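PDB 2WVQ: small S protein from Podospora anserina, which governs vegetative (heterokaryon) incompatibility, forms the [het-s] prion and interacts with HET-S from incompatible cells to trigger a lethal reaction. Local coordinates for residues K85-V88 with E89-L93; R131-N134 with D135-S138; D165-A168 with R169-E173; E173-A177 with F178-A182. The protein carries 2 engineered substitutions. One frame throughout, in Å; residues are numbered along the deposited sequence.

Contact 1 (K85-V88 with E89-L93); sequences KSIV and EEILL
E89 sets its side chain one turn beyond K85 and runs back across that residue's backbone carbonyl toward the lysine amine. With chi1 at -76°, CG stands beside the E89 backbone N rather than beside its carbonyl carbon, which turns the chain toward the preceding turn. E89 CB lies 3.5 Å from K85 O, and the next carbon follows closely, E89 CG being 3.3 Å from K85 O. The chain stays extended beyond CG, so the carboxylate carbon also remains over this oxygen before the two carboxylate oxygens part. E89 OE1 takes a weak hydrogen bond within a salt bridge from K85 NZ at 3.3 Å; the lysine, extended to CE and bent only at its last torsion, reaches in from its own turn. E89 OE2 forms a salt bridge with K100 of the second subunit. This is an i/i+4 pairing on helix 79-108 of the globular HeLo domain, at the dimer interface, where long charged residues can answer partners along the helix and across that interface. The K85 carbonyl is meanwhile held by E89 N at 3.0 Å (N-H...O 158°). On another face of the helix, I87 and I91 repeat the spacing with branched aliphatic chains: I87 CG2 meets I91 CD1 at 4.1 Å, and both isoleucines pack on helix 157-176. E90 lies on the dimer side, its carboxylate paired with R104 of the second subunit.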
ATOM      1  N   LYS A  85       3.295  -1.362  17.375  1.00 26.03           N
ATOM      2  CA  LYS A  85       2.775  -0.009  17.162  1.00 26.11           C
ATOM      3  C   LYS A  85       2.980   0.463  15.703  1.00 25.32           C
ATOM      4  O   LYS A  85       2.074   1.003  15.082  1.00 25.39           O
ATOM      5  CB  LYS A  85       3.482   0.952  18.120  1.00 25.44           C
ATOM      6  CG  LYS A  85       2.903   2.353  18.076  1.00 26.86           C
ATOM      7  CD  LYS A  85       3.493   3.232  19.141  1.00 28.27           C
ATOM      8  CE  LYS A  85       2.714   4.556  19.202  1.00 32.17           C
ATOM      9  NZ  LYS A  85       3.482   5.603  18.471  1.00 37.45           N
ATOM     10  N   SER A  86       4.188   0.278  15.179  1.00 25.34           N
ATOM     11  CA  SER A  86       4.454   0.544  13.772  1.00 25.06           C
ATOM     12  C   SER A  86       3.558  -0.271  12.845  1.00 25.46           C
ATOM     13  O   SER A  86       3.027   0.278  11.891  1.00 24.98           O
ATOM     14  CB  SER A  86       5.913   0.284  13.463  1.00 25.14           C
ATOM     15  OG  SER A  86       6.222   0.762  12.182  1.00 24.28           O
ATOM     16  N   ILE A  87       3.359  -1.558  13.137  1.00 26.49           N
ATOM     17  CA  ILE A  87       2.597  -2.451  12.243  1.00 27.98           C
ATOM     18  C   ILE A  87       1.137  -2.024  12.170  1.00 28.47           C
ATOM     19  O   ILE A  87       0.511  -1.970  11.104  1.00 29.30           O
ATOM     20  CB  ILE A  87       2.688  -3.935  12.673  1.00 27.34           C
ATOM     21  CG1 ILE A  87       4.038  -4.527  12.292  1.00 27.05           C
ATOM     22  CG2 ILE A  87       1.582  -4.735  11.983  1.00 28.15           C
ATOM     23  CD1 ILE A  87       4.519  -5.665  13.186  1.00 31.44           C
ATOM     24  N   VAL A  88       0.599  -1.723  13.337  1.00 27.51           N
ATOM     25  CA  VAL A  88      -0.768  -1.285  13.488  1.00 28.06           C
ATOM     26  C   VAL A  88      -0.982   0.134  12.813  1.00 28.15           C
ATOM     27  O   VAL A  88      -1.991   0.359  12.149  1.00 25.94           O
ATOM     28  CB  VAL A  88      -1.038  -1.466  15.025  1.00 29.05           C
ATOM     29  CG1 VAL A  88      -1.157  -0.184  15.848  1.00 31.98           C
ATOM     30  CG2 VAL A  88      -1.926  -2.716  15.316  1.00 27.07           C
ATOM     31  N   GLU A  89      -0.004   1.040  12.937  1.00 27.29           N
ATOM     32  CA  GLU A  89      -0.063   2.331  12.231  1.00 28.98           C
ATOM     33  C   GLU A  89      -0.059   2.073  10.704  1.00 29.96           C
ATOM     34  O   GLU A  89      -0.869   2.654   9.988  1.00 30.57           O
ATOM     35  CB  GLU A  89       1.088   3.265  12.625  1.00 27.80           C
ATOM     36  CG  GLU A  89       0.937   3.911  13.970  1.00 30.03           C
ATOM     37  CD  GLU A  89       2.224   4.494  14.515  1.00 30.96           C
ATOM     38  OE1 GLU A  89       2.131   5.263  15.487  1.00 34.03           O
ATOM     39  OE2 GLU A  89       3.318   4.180  13.998  1.00 32.81           O
ATOM     40  N   GLU A  90       0.819   1.182  10.228  1.00 30.13           N
ATOM     41  CA  GLU A  90       0.838   0.797   8.808  1.00 31.22           C
ATOM     42  C   GLU A  90      -0.462   0.093   8.299  1.00 31.19           C
ATOM     43  O   GLU A  90      -0.886   0.339   7.159  1.00 29.56           O
ATOM     44  CB  GLU A  90       2.109   0.020   8.465  1.00 31.55           C
ATOM     45  CG  GLU A  90       2.686   0.483   7.083  1.00 35.52           C
ATOM     46  CD  GLU A  90       3.914  -0.256   6.649  1.00 33.88           C
ATOM     47  OE1 GLU A  90       3.998  -0.607   5.451  1.00 37.92           O
ATOM     48  OE2 GLU A  90       4.811  -0.488   7.501  1.00 39.49           O
ATOM     49  N   ILE A  91      -1.129  -0.723   9.130  1.00 28.44           N
ATOM     50  CA  ILE A  91      -2.472  -1.262   8.738  1.00 28.68           C
ATOM     51  C   ILE A  91      -3.476  -0.105   8.542  1.00 28.87           C
ATOM     52  O   ILE A  91      -4.252  -0.103   7.570  1.00 29.65           O
ATOM     53  CB  ILE A  91      -3.042  -2.373   9.741  1.00 27.46           C
ATOM     54  CG1 ILE A  91      -2.174  -3.617   9.703  1.00 27.94           C
ATOM     55  CG2 ILE A  91      -4.504  -2.772   9.386  1.00 28.81           C
ATOM     56  CD1 ILE A  91      -2.337  -4.574  10.911  1.00 28.78           C
ATOM     57  N   LEU A  92      -3.436   0.879   9.443  1.00 28.78           N
ATOM     58  CA  LEU A  92      -4.237   2.094   9.314  1.00 30.22           C
ATOM     59  C   LEU A  92      -4.016   2.882   8.006  1.00 30.52           C
ATOM     60  O   LEU A  92      -4.993   3.310   7.373  1.00 29.65           O
ATOM     61  CB  LEU A  92      -4.069   3.014  10.532  1.00 30.33           C
ATOM     62  CG  LEU A  92      -5.119   3.016  11.684  1.00 32.59           C
ATOM     63  CD1 LEU A  92      -6.067   1.867  11.724  1.00 29.86           C
ATOM     64  CD2 LEU A  92      -4.573   3.339  13.087  1.00 29.89           C
ATOM     65  N   LEU A  93      -2.742   3.092   7.652  1.00 30.06           N
ATOM     66  CA  LEU A  93      -2.333   3.706   6.355  1.00 30.36           C
ATOM     67  C   LEU A  93      -2.869   2.918   5.138  1.00 30.37           C
ATOM     68  O   LEU A  93      -3.252   3.505   4.121  1.00 30.32           O
ATOM     69  CB  LEU A  93      -0.803   3.797   6.289  1.00 29.61           C
ATOM     70  CG  LEU A  93       0.009   5.052   6.618  1.00 30.91           C
ATOM     71  CD1 LEU A  93      -0.706   6.050   7.501  1.00 30.59           C
ATOM     72  CD2 LEU A  93       1.367   4.696   7.179  1.00 30.31           C
TER

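Contact 2 (R131-N134 with D135-S138); sequences RRLN and DLVS
The pairing of R131-N134 with D135-S138 is a local i/i+3 and i/i+4 contact on helix 124-140, one side of which packs on helix 42-62 while the other faces solvent. Backbone bonds do most of the joining: L136 N gives a hydrogen bond to R132 O at 3.0 Å, and S138 N reaches N134 O at 3.0 Å. Between them the bond from V137 N to L133 O stretches to 3.5 Å and is weak. V137 CG1 comes to 3.2 Å from L133 O, but a chi1 of -4° nearly eclipses CG1 with the backbone N, a strained setting that may partly reflect the model. On the inner side L133 CD1 and L136 CD1 touch at 4.2 Å; leucine suits both places, since L133 packs on I51 and L136 on A54. A weak hydrogen bond from N134 ND2 to D50 OD2 also ties the two helices. The outer side is polar. The D135 carboxylate folds back over the preceding turn, its CG 3.0 Å from R131 O, while D135 N supplies that oxygen with a hydrogen bond of 2.9 Å. R131 turns its guanidinium away to a salt bridge with D119. Neither carboxylate oxygen of D135 can bond to the carbonyl beside it, as all are acceptors; exposure to solvent probably eases this crowding of negative oxygens, and the N-H of D135 may offset part of it.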
ATOM      1  N   ARG A 131     -21.884 -13.865   9.489  1.00 34.27           N
ATOM      2  CA  ARG A 131     -22.384 -13.474  10.804  1.00 35.33           C
ATOM      3  C   ARG A 131     -21.631 -14.099  11.984  1.00 34.78           C
ATOM      4  O   ARG A 131     -21.337 -13.393  12.933  1.00 34.32           O
ATOM      5  CB  ARG A 131     -23.894 -13.645  10.885  1.00 35.95           C
ATOM      6  CG  ARG A 131     -24.574 -12.617  10.030  1.00 38.23           C
ATOM      7  CD  ARG A 131     -25.938 -13.049   9.578  1.00 40.91           C
ATOM      8  NE  ARG A 131     -26.540 -11.948   8.827  1.00 44.05           N
ATOM      9  CZ  ARG A 131     -27.831 -11.834   8.516  1.00 43.84           C
ATOM     10  NH1 ARG A 131     -28.707 -12.768   8.867  1.00 43.33           N
ATOM     11  NH2 ARG A 131     -28.235 -10.775   7.820  1.00 44.35           N
ATOM     12  N   ARG A 132     -21.286 -15.386  11.891  1.00 34.47           N
ATOM     13  CA  ARG A 132     -20.449 -16.073  12.894  1.00 35.24           C
ATOM     14  C   ARG A 132     -19.048 -15.438  13.042  1.00 34.69           C
ATOM     15  O   ARG A 132     -18.585 -15.189  14.153  1.00 33.77           O
ATOM     16  CB  ARG A 132     -20.334 -17.572  12.556  1.00 35.27           C
ATOM     17  CG  ARG A 132     -19.235 -18.325  13.319  1.00 38.18           C
ATOM     18  CD  ARG A 132     -19.411 -19.840  13.234  1.00 37.39           C
ATOM     19  NE  ARG A 132     -20.331 -20.324  14.262  1.00 47.00           N
ATOM     20  CZ  ARG A 132     -21.609 -20.644  14.059  1.00 48.79           C
ATOM     21  NH1 ARG A 132     -22.147 -20.550  12.846  1.00 49.96           N
ATOM     22  NH2 ARG A 132     -22.352 -21.066  15.079  1.00 48.58           N
ATOM     23  N   LEU A 133     -18.374 -15.191  11.919  1.00 33.06           N
ATOM     24  CA  LEU A 133     -17.045 -14.574  11.929  1.00 33.86           C
ATOM     25  C   LEU A 133     -17.072 -13.152  12.452  1.00 33.03           C
ATOM     26  O   LEU A 133     -16.182 -12.734  13.213  1.00 33.99           O
ATOM     27  CB  LEU A 133     -16.414 -14.630  10.532  1.00 32.80           C
ATOM     28  CG  LEU A 133     -15.347 -15.585   9.990  1.00 34.81           C
ATOM     29  CD1 LEU A 133     -15.069 -16.868  10.733  1.00 34.07           C
ATOM     30  CD2 LEU A 133     -15.681 -15.880   8.523  1.00 32.30           C
ATOM     31  N   ASN A 134     -18.100 -12.401  12.092  1.00 33.19           N
ATOM     32  CA  ASN A 134     -18.263 -11.065  12.648  1.00 33.21           C
ATOM     33  C   ASN A 134     -18.535 -11.123  14.174  1.00 32.45           C
ATOM     34  O   ASN A 134     -17.956 -10.368  14.938  1.00 33.09           O
ATOM     35  CB  ASN A 134     -19.434 -10.339  11.991  1.00 33.59           C
ATOM     36  CG  ASN A 134     -19.117  -9.787  10.590  1.00 35.13           C
ATOM     37  OD1 ASN A 134     -19.942  -9.084  10.046  1.00 39.14           O
ATOM     38  ND2 ASN A 134     -17.969 -10.133  10.005  1.00 35.22           N
ATOM     39  N   ASP A 135     -19.421 -12.010  14.592  1.00 31.49           N
ATOM     40  CA  ASP A 135     -19.830 -12.111  15.991  1.00 31.11           C
ATOM     41  C   ASP A 135     -18.657 -12.425  16.897  1.00 30.15           C
ATOM     42  O   ASP A 135     -18.546 -11.835  17.969  1.00 31.28           O
ATOM     43  CB  ASP A 135     -20.919 -13.176  16.167  1.00 31.57           C
ATOM     44  CG  ASP A 135     -22.292 -12.700  15.729  1.00 33.92           C
ATOM     45  OD1 ASP A 135     -23.225 -13.521  15.723  1.00 36.62           O
ATOM     46  OD2 ASP A 135     -22.457 -11.508  15.411  1.00 39.06           O
ATOM     47  N   LEU A 136     -17.830 -13.375  16.474  1.00 28.83           N
ATOM     48  CA  LEU A 136     -16.622 -13.812  17.166  1.00 30.02           C
ATOM     49  C   LEU A 136     -15.654 -12.656  17.460  1.00 30.27           C
ATOM     50  O   LEU A 136     -15.096 -12.563  18.557  1.00 28.90           O
ATOM     51  CB  LEU A 136     -15.974 -14.892  16.299  1.00 30.28           C
ATOM     52  CG  LEU A 136     -14.540 -15.297  15.957  1.00 29.85           C
ATOM     53  CD1 LEU A 136     -14.660 -16.364  14.915  1.00 33.45           C
ATOM     54  CD2 LEU A 136     -13.567 -14.241  15.503  1.00 31.54           C
ATOM     55  N   VAL A 137     -15.454 -11.768  16.484  1.00 29.76           N
ATOM     56  CA  VAL A 137     -14.693 -10.559  16.775  1.00 29.37           C
ATOM     57  C   VAL A 137     -15.395  -9.547  17.623  1.00 29.49           C
ATOM     58  O   VAL A 137     -14.752  -8.946  18.473  1.00 28.46           O
ATOM     59  CB  VAL A 137     -13.852  -9.979  15.594  1.00 30.87           C
ATOM     60  CG1 VAL A 137     -13.879 -10.842  14.335  1.00 27.01           C
ATOM     61  CG2 VAL A 137     -13.946  -8.447  15.422  1.00 28.76           C
ATOM     62  N   SER A 138     -16.719  -9.398  17.461  1.00 30.07           N
ATOM     63  CA  SER A 138     -17.479  -8.424  18.267  1.00 30.85           C
ATOM     64  C   SER A 138     -17.327  -8.750  19.733  1.00 30.67           C
ATOM     65  O   SER A 138     -17.158  -7.859  20.532  1.00 30.11           O
ATOM     66  CB  SER A 138     -18.972  -8.377  17.910  1.00 31.18           C
ATOM     67  OG  SER A 138     -19.157  -7.736  16.649  1.00 35.37           O
TER

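Contact 3 (D165-A168 with R169-E173); sequences DQVA and RFVDE
A168 offers its methyl to one face of the R169 guanidinium, with CB 3.5 Å above the plane and displaced toward the rim. Bends at chi2 (-30°) and chi3 fold the arginine back over the small residue before it; alanine is short enough to lie beneath the flat group. In the guanidinium plane R169 NH1 donates to D172 OD1 at 3.1 Å, a salt bridge that meets the carboxylate on its syn side, though 29° out of the carboxylate plane. Q166/F170 and V167/V171 are i/i+4 pairs of a regular helix, F170 N bonding to Q166 O at 2.9 Å. Q166 and F170 lie side by side, pointing the same way, with Q166 NE2 3.8 Å from F170 CE1 and amide and ring planes 35° apart; V167 CG1 meets V171 CG2 at 4.2 Å. A second shell fixes these groups: R55 pairs with D172 OD2, G210 O receives R169 NH2, and K162 of the second subunit bonds to Q166 OE1. Helix 157-176 thus stands between two others, V167 and V171 against helix 42-62 and the F170 ring on E90 and I91 of helix 79-108, close to R104 of the second subunit.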
ATOM      1  N   ASP A 165      -4.110  -9.580   1.519  1.00 35.21           N
ATOM      2  CA  ASP A 165      -2.722 -10.010   1.451  1.00 35.68           C
ATOM      3  C   ASP A 165      -1.782  -9.235   2.367  1.00 35.04           C
ATOM      4  O   ASP A 165      -0.956  -9.829   3.061  1.00 34.57           O
ATOM      5  CB  ASP A 165      -2.177  -9.947   0.000  1.00 36.63           C
ATOM      6  CG  ASP A 165      -2.878 -10.935  -0.957  1.00 40.58           C
ATOM      7  OD1 ASP A 165      -2.583 -10.896  -2.181  1.00 42.54           O
ATOM      8  OD2 ASP A 165      -3.726 -11.746  -0.497  1.00 45.49           O
ATOM      9  N   GLN A 166      -1.882  -7.911   2.360  1.00 35.02           N
ATOM     10  CA  GLN A 166      -1.078  -7.096   3.270  1.00 35.22           C
ATOM     11  C   GLN A 166      -1.469  -7.273   4.749  1.00 35.49           C
ATOM     12  O   GLN A 166      -0.589  -7.275   5.609  1.00 36.17           O
ATOM     13  CB  GLN A 166      -1.121  -5.631   2.862  1.00 35.34           C
ATOM     14  CG  GLN A 166      -0.428  -5.361   1.526  1.00 36.88           C
ATOM     15  CD  GLN A 166       0.356  -4.067   1.529  1.00 42.60           C
ATOM     16  OE1 GLN A 166       0.241  -3.261   0.596  1.00 45.01           O
ATOM     17  NE2 GLN A 166       1.194  -3.867   2.562  1.00 44.16           N
ATOM     18  N   VAL A 167      -2.762  -7.422   5.049  1.00 35.24           N
ATOM     19  CA  VAL A 167      -3.177  -7.679   6.463  1.00 35.59           C
ATOM     20  C   VAL A 167      -2.615  -9.010   6.967  1.00 35.06           C
ATOM     21  O   VAL A 167      -2.129  -9.060   8.094  1.00 36.83           O
ATOM     22  CB  VAL A 167      -4.711  -7.464   6.765  1.00 34.67           C
ATOM     23  CG1 VAL A 167      -5.112  -7.931   8.200  1.00 35.40           C
ATOM     24  CG2 VAL A 167      -5.110  -5.953   6.615  1.00 34.10           C
ATOM     25  N   ALA A 168      -2.628 -10.049   6.130  1.00 34.04           N
ATOM     26  CA  ALA A 168      -2.086 -11.374   6.465  1.00 34.73           C
ATOM     27  C   ALA A 168      -0.601 -11.285   6.772  1.00 35.02           C
ATOM     28  O   ALA A 168      -0.141 -11.821   7.787  1.00 34.28           O
ATOM     29  CB  ALA A 168      -2.344 -12.407   5.328  1.00 34.31           C
ATOM     30  N   ARG A 169       0.139 -10.575   5.915  1.00 35.28           N
ATOM     31  CA  ARG A 169       1.561 -10.330   6.135  1.00 35.63           C
ATOM     32  C   ARG A 169       1.842  -9.498   7.391  1.00 34.79           C
ATOM     33  O   ARG A 169       2.783  -9.779   8.124  1.00 34.94           O
ATOM     34  CB  ARG A 169       2.256  -9.719   4.893  1.00 36.84           C
ATOM     35  CG  ARG A 169       2.192 -10.579   3.608  1.00 40.14           C
ATOM     36  CD  ARG A 169       2.132 -12.083   3.889  1.00 45.36           C
ATOM     37  NE  ARG A 169       1.100 -12.708   3.058  1.00 50.43           N
ATOM     38  CZ  ARG A 169       0.385 -13.786   3.380  1.00 51.08           C
ATOM     39  NH1 ARG A 169       0.554 -14.396   4.551  1.00 48.97           N
ATOM     40  NH2 ARG A 169      -0.523 -14.248   2.517  1.00 51.78           N
ATOM     41  N   PHE A 170       1.012  -8.501   7.664  1.00 34.88           N
ATOM     42  CA  PHE A 170       1.189  -7.706   8.860  1.00 34.78           C
ATOM     43  C   PHE A 170       0.933  -8.523  10.144  1.00 35.48           C
ATOM     44  O   PHE A 170       1.629  -8.313  11.127  1.00 35.75           O
ATOM     45  CB  PHE A 170       0.335  -6.439   8.839  1.00 33.80           C
ATOM     46  CG  PHE A 170       0.871  -5.327   7.947  1.00 33.48           C
ATOM     47  CD1 PHE A 170       0.010  -4.644   7.071  1.00 33.63           C
ATOM     48  CD2 PHE A 170       2.205  -4.932   7.991  1.00 32.72           C
ATOM     49  CE1 PHE A 170       0.477  -3.592   6.275  1.00 28.19           C
ATOM     50  CE2 PHE A 170       2.672  -3.893   7.188  1.00 31.89           C
ATOM     51  CZ  PHE A 170       1.806  -3.225   6.325  1.00 29.79           C
ATOM     52  N   VAL A 171      -0.050  -9.433  10.119  1.00 35.71           N
ATOM     53  CA  VAL A 171      -0.375 -10.287  11.266  1.00 35.94           C
ATOM     54  C   VAL A 171       0.703 -11.379  11.417  1.00 36.67           C
ATOM     55  O   VAL A 171       0.979 -11.800  12.546  1.00 36.14           O
ATOM     56  CB  VAL A 171      -1.867 -10.822  11.273  1.00 36.44           C
ATOM     57  CG1 VAL A 171      -2.154 -11.703  12.505  1.00 35.75           C
ATOM     58  CG2 VAL A 171      -2.877  -9.696  11.259  1.00 34.04           C
ATOM     59  N   ASP A 172       1.342 -11.794  10.310  1.00 36.65           N
ATOM     60  CA  ASP A 172       2.567 -12.625  10.364  1.00 37.54           C
ATOM     61  C   ASP A 172       3.650 -11.928  11.185  1.00 38.16           C
ATOM     62  O   ASP A 172       4.258 -12.550  12.069  1.00 39.07           O
ATOM     63  CB  ASP A 172       3.161 -12.927   8.975  1.00 37.86           C
ATOM     64  CG  ASP A 172       2.314 -13.887   8.140  1.00 39.86           C
ATOM     65  OD1 ASP A 172       2.596 -14.029   6.921  1.00 40.33           O
ATOM     66  OD2 ASP A 172       1.366 -14.491   8.689  1.00 43.97           O
ATOM     67  N   GLU A 173       3.911 -10.658  10.866  1.00 38.48           N
ATOM     68  CA  GLU A 173       4.894  -9.824  11.576  1.00 38.99           C
ATOM     69  C   GLU A 173       4.566  -9.670  13.078  1.00 39.12           C
ATOM     70  O   GLU A 173       5.459  -9.798  13.935  1.00 39.84           O
ATOM     71  CB  GLU A 173       4.992  -8.444  10.915  1.00 38.86           C
ATOM     72  CG  GLU A 173       6.107  -8.284   9.892  1.00 40.60           C
ATOM     73  CD  GLU A 173       6.354  -6.815   9.516  1.00 40.64           C
ATOM     74  OE1 GLU A 173       7.412  -6.252   9.901  1.00 40.66           O
ATOM     75  OE2 GLU A 173       5.488  -6.219   8.829  1.00 42.98           O
TER

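Contact 4 (E173-A177 with F178-A182); sequences ELEKA and FPIEA
F178 folds its ring back against the last turn of helix 157-176, and this is the tight half of the contact. L174 O meets the ring at its edge and in its plane, 3.3 Å from F178 CD1. Over one face lies A177 O, 3.3 Å from F178 CG, while A177 CB closes on F178 CD1 at 3.7 Å. With chi1 at -63°, CG stands beside the phenylalanine's own N, which sends the ring back toward the helix it follows. The ring is buried, with V63, S80 and R70 packing on it. The backbone is close as well, E175 O and F178 O, two acceptors, lying 3.0 Å apart.

The other half is looser. I180 CD1 only grazes E175 CG at 4.3 Å; the isoleucine also packs on W59 and A62, and the E175 carboxylate makes a salt bridge with R55. P179 faces solvent at the centre of an inverse gamma turn, closed by a weak bond from I180 N to F178 O at 2.9 Å; its ring suits such a bend, and I180 then stands at the N-cap of helix 181-191. K176 is exposed, its side chain leading away from F178-A182.

Regular helix bonds fade here: A177 N reaches E173 O at 3.3 Å and L174 O at 3.4 Å, both weakly. Side chains step in, S80 OG bonding to A177 O and W59 NE1 weakly to L174 O. The latter oxygen also faces the slightly positive rim of the F178 ring, so a polarised C-H probably adds some stabilisation where backbone donors run short.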
ATOM      1  N   GLU A 173       3.911 -10.658  10.866  1.00 38.48           N
ATOM      2  CA  GLU A 173       4.894  -9.824  11.576  1.00 38.99           C
ATOM      3  C   GLU A 173       4.566  -9.670  13.078  1.00 39.12           C
ATOM      4  O   GLU A 173       5.459  -9.798  13.935  1.00 39.84           O
ATOM      5  CB  GLU A 173       4.992  -8.444  10.915  1.00 38.86           C
ATOM      6  CG  GLU A 173       6.107  -8.284   9.892  1.00 40.60           C
ATOM      7  CD  GLU A 173       6.354  -6.815   9.516  1.00 40.64           C
ATOM      8  OE1 GLU A 173       7.412  -6.252   9.901  1.00 40.66           O
ATOM      9  OE2 GLU A 173       5.488  -6.219   8.829  1.00 42.98           O
ATOM     10  N   LEU A 174       3.293  -9.409  13.376  1.00 39.10           N
ATOM     11  CA  LEU A 174       2.750  -9.274  14.747  1.00 39.32           C
ATOM     12  C   LEU A 174       2.892 -10.538  15.572  1.00 39.84           C
ATOM     13  O   LEU A 174       3.260 -10.483  16.757  1.00 40.27           O
ATOM     14  CB  LEU A 174       1.266  -8.912  14.685  1.00 38.32           C
ATOM     15  CG  LEU A 174       0.638  -7.572  15.058  1.00 40.07           C
ATOM     16  CD1 LEU A 174       1.606  -6.414  15.194  1.00 40.03           C
ATOM     17  CD2 LEU A 174      -0.541  -7.225  14.158  1.00 37.93           C
ATOM     18  N   GLU A 175       2.558 -11.671  14.959  1.00 39.86           N
ATOM     19  CA  GLU A 175       2.696 -12.976  15.600  1.00 39.82           C
ATOM     20  C   GLU A 175       4.166 -13.377  15.824  1.00 40.56           C
ATOM     21  O   GLU A 175       4.469 -14.103  16.758  1.00 40.50           O
ATOM     22  CB  GLU A 175       1.943 -14.057  14.806  1.00 39.10           C
ATOM     23  CG  GLU A 175       0.414 -14.009  14.922  1.00 38.46           C
ATOM     24  CD  GLU A 175      -0.278 -14.926  13.904  1.00 39.31           C
ATOM     25  OE1 GLU A 175      -1.498 -14.782  13.653  1.00 34.72           O
ATOM     26  OE2 GLU A 175       0.409 -15.793  13.339  1.00 40.06           O
ATOM     27  N   LYS A 176       5.068 -12.907  14.956  1.00 41.39           N
ATOM     28  CA  LYS A 176       6.507 -13.155  15.078  1.00 41.44           C
ATOM     29  C   LYS A 176       7.113 -12.438  16.305  1.00 41.26           C
ATOM     30  O   LYS A 176       8.061 -12.934  16.911  1.00 40.63           O
ATOM     31  CB  LYS A 176       7.239 -12.720  13.784  1.00 41.97           C
ATOM     32  CG  LYS A 176       8.450 -13.575  13.352  1.00 43.18           C
ATOM     33  CD  LYS A 176       9.767 -13.124  14.040  1.00 44.71           C
ATOM     34  CE  LYS A 176      10.888 -14.140  13.903  1.00 44.47           C
ATOM     35  NZ  LYS A 176      11.303 -14.360  12.476  1.00 46.67           N
ATOM     36  N   ALA A 177       6.580 -11.267  16.656  1.00 40.53           N
ATOM     37  CA  ALA A 177       7.170 -10.448  17.717  1.00 40.40           C
ATOM     38  C   ALA A 177       6.757 -10.863  19.145  1.00 40.34           C
ATOM     39  O   ALA A 177       7.253 -10.303  20.128  1.00 39.50           O
ATOM     40  CB  ALA A 177       6.871  -8.964  17.471  1.00 40.22           C
ATOM     41  N   PHE A 178       5.844 -11.832  19.250  1.00 40.42           N
ATOM     42  CA  PHE A 178       5.299 -12.263  20.543  1.00 40.46           C
ATOM     43  C   PHE A 178       5.216 -13.794  20.653  1.00 41.37           C
ATOM     44  O   PHE A 178       4.988 -14.471  19.643  1.00 42.17           O
ATOM     45  CB  PHE A 178       3.942 -11.576  20.804  1.00 39.54           C
ATOM     46  CG  PHE A 178       4.044 -10.076  20.908  1.00 38.35           C
ATOM     47  CD1 PHE A 178       4.019  -9.266  19.763  1.00 37.63           C
ATOM     48  CD2 PHE A 178       4.188  -9.461  22.148  1.00 36.03           C
ATOM     49  CE1 PHE A 178       4.141  -7.877  19.886  1.00 35.57           C
ATOM     50  CE2 PHE A 178       4.291  -8.090  22.261  1.00 36.12           C
ATOM     51  CZ  PHE A 178       4.278  -7.299  21.120  1.00 35.41           C
ATOM     52  N   PRO A 179       5.428 -14.350  21.873  1.00 42.15           N
ATOM     53  CA  PRO A 179       5.485 -15.812  22.053  1.00 42.45           C
ATOM     54  C   PRO A 179       4.110 -16.518  22.060  1.00 42.24           C
ATOM     55  O   PRO A 179       3.784 -17.218  23.026  1.00 42.85           O
ATOM     56  CB  PRO A 179       6.158 -15.941  23.432  1.00 42.80           C
ATOM     57  CG  PRO A 179       5.635 -14.779  24.179  1.00 42.45           C
ATOM     58  CD  PRO A 179       5.642 -13.651  23.157  1.00 41.70           C
ATOM     59  N   ILE A 180       3.316 -16.360  20.995  1.00 41.04           N
ATOM     60  CA  ILE A 180       1.913 -16.791  21.043  1.00 40.39           C
ATOM     61  C   ILE A 180       1.499 -17.915  20.068  1.00 40.58           C
ATOM     62  O   ILE A 180       0.316 -18.057  19.743  1.00 39.44           O
ATOM     63  CB  ILE A 180       0.930 -15.581  20.906  1.00 40.04           C
ATOM     64  CG1 ILE A 180       1.154 -14.850  19.569  1.00 40.13           C
ATOM     65  CG2 ILE A 180       1.053 -14.659  22.115  1.00 40.05           C
ATOM     66  CD1 ILE A 180       0.125 -13.808  19.232  1.00 39.77           C
ATOM     67  N   GLU A 181       2.451 -18.735  19.629  1.00 40.73           N
ATOM     68  CA  GLU A 181       2.118 -19.741  18.616  1.00 40.73           C
ATOM     69  C   GLU A 181       1.022 -20.711  19.096  1.00 40.41           C
ATOM     70  O   GLU A 181      -0.045 -20.803  18.464  1.00 40.41           O
ATOM     71  CB  GLU A 181       3.356 -20.490  18.120  1.00 40.73           C
ATOM     72  CG  GLU A 181       3.270 -20.805  16.636  1.00 42.26           C
ATOM     73  CD  GLU A 181       3.894 -22.133  16.258  1.00 43.34           C
ATOM     74  OE1 GLU A 181       5.130 -22.287  16.425  1.00 44.42           O
ATOM     75  OE2 GLU A 181       3.146 -23.015  15.768  1.00 43.94           O
ATOM     76  N   ALA A 182       1.283 -21.399  20.214  1.00 39.49           N
ATOM     77  CA  ALA A 182       0.359 -22.393  20.785  1.00 39.32           C
ATOM     78  C   ALA A 182      -0.999 -21.790  21.208  1.00 39.06           C
ATOM     79  O   ALA A 182      -2.044 -22.424  21.070  1.00 39.05           O
ATOM     80  CB  ALA A 182       1.016 -23.129  21.996  1.00 39.13           C
TER

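In the fold
Contacts 1, 3 and 4 form one cluster: I87 and I91 of contact 1 pack on F170 and E173 of contact 3, and I87 also touches L174 of contact 4. Contacts 3 and 4 share E173 and helix 157-176, the first in its regular part and the second where the chain turns toward helix 181-191. Contact 2 stands apart, its centre 20 Å or more from the others, on the opposite side of the chain's centre from contacts 1 and 3. Each is only partly buried. Contacts 1 and 3, and E173 which contact 4 shares, engage the second subunit; contact 2 has an exposed polar flank without it, and contact 4 otherwise relies on an aromatic ring and carbonyls.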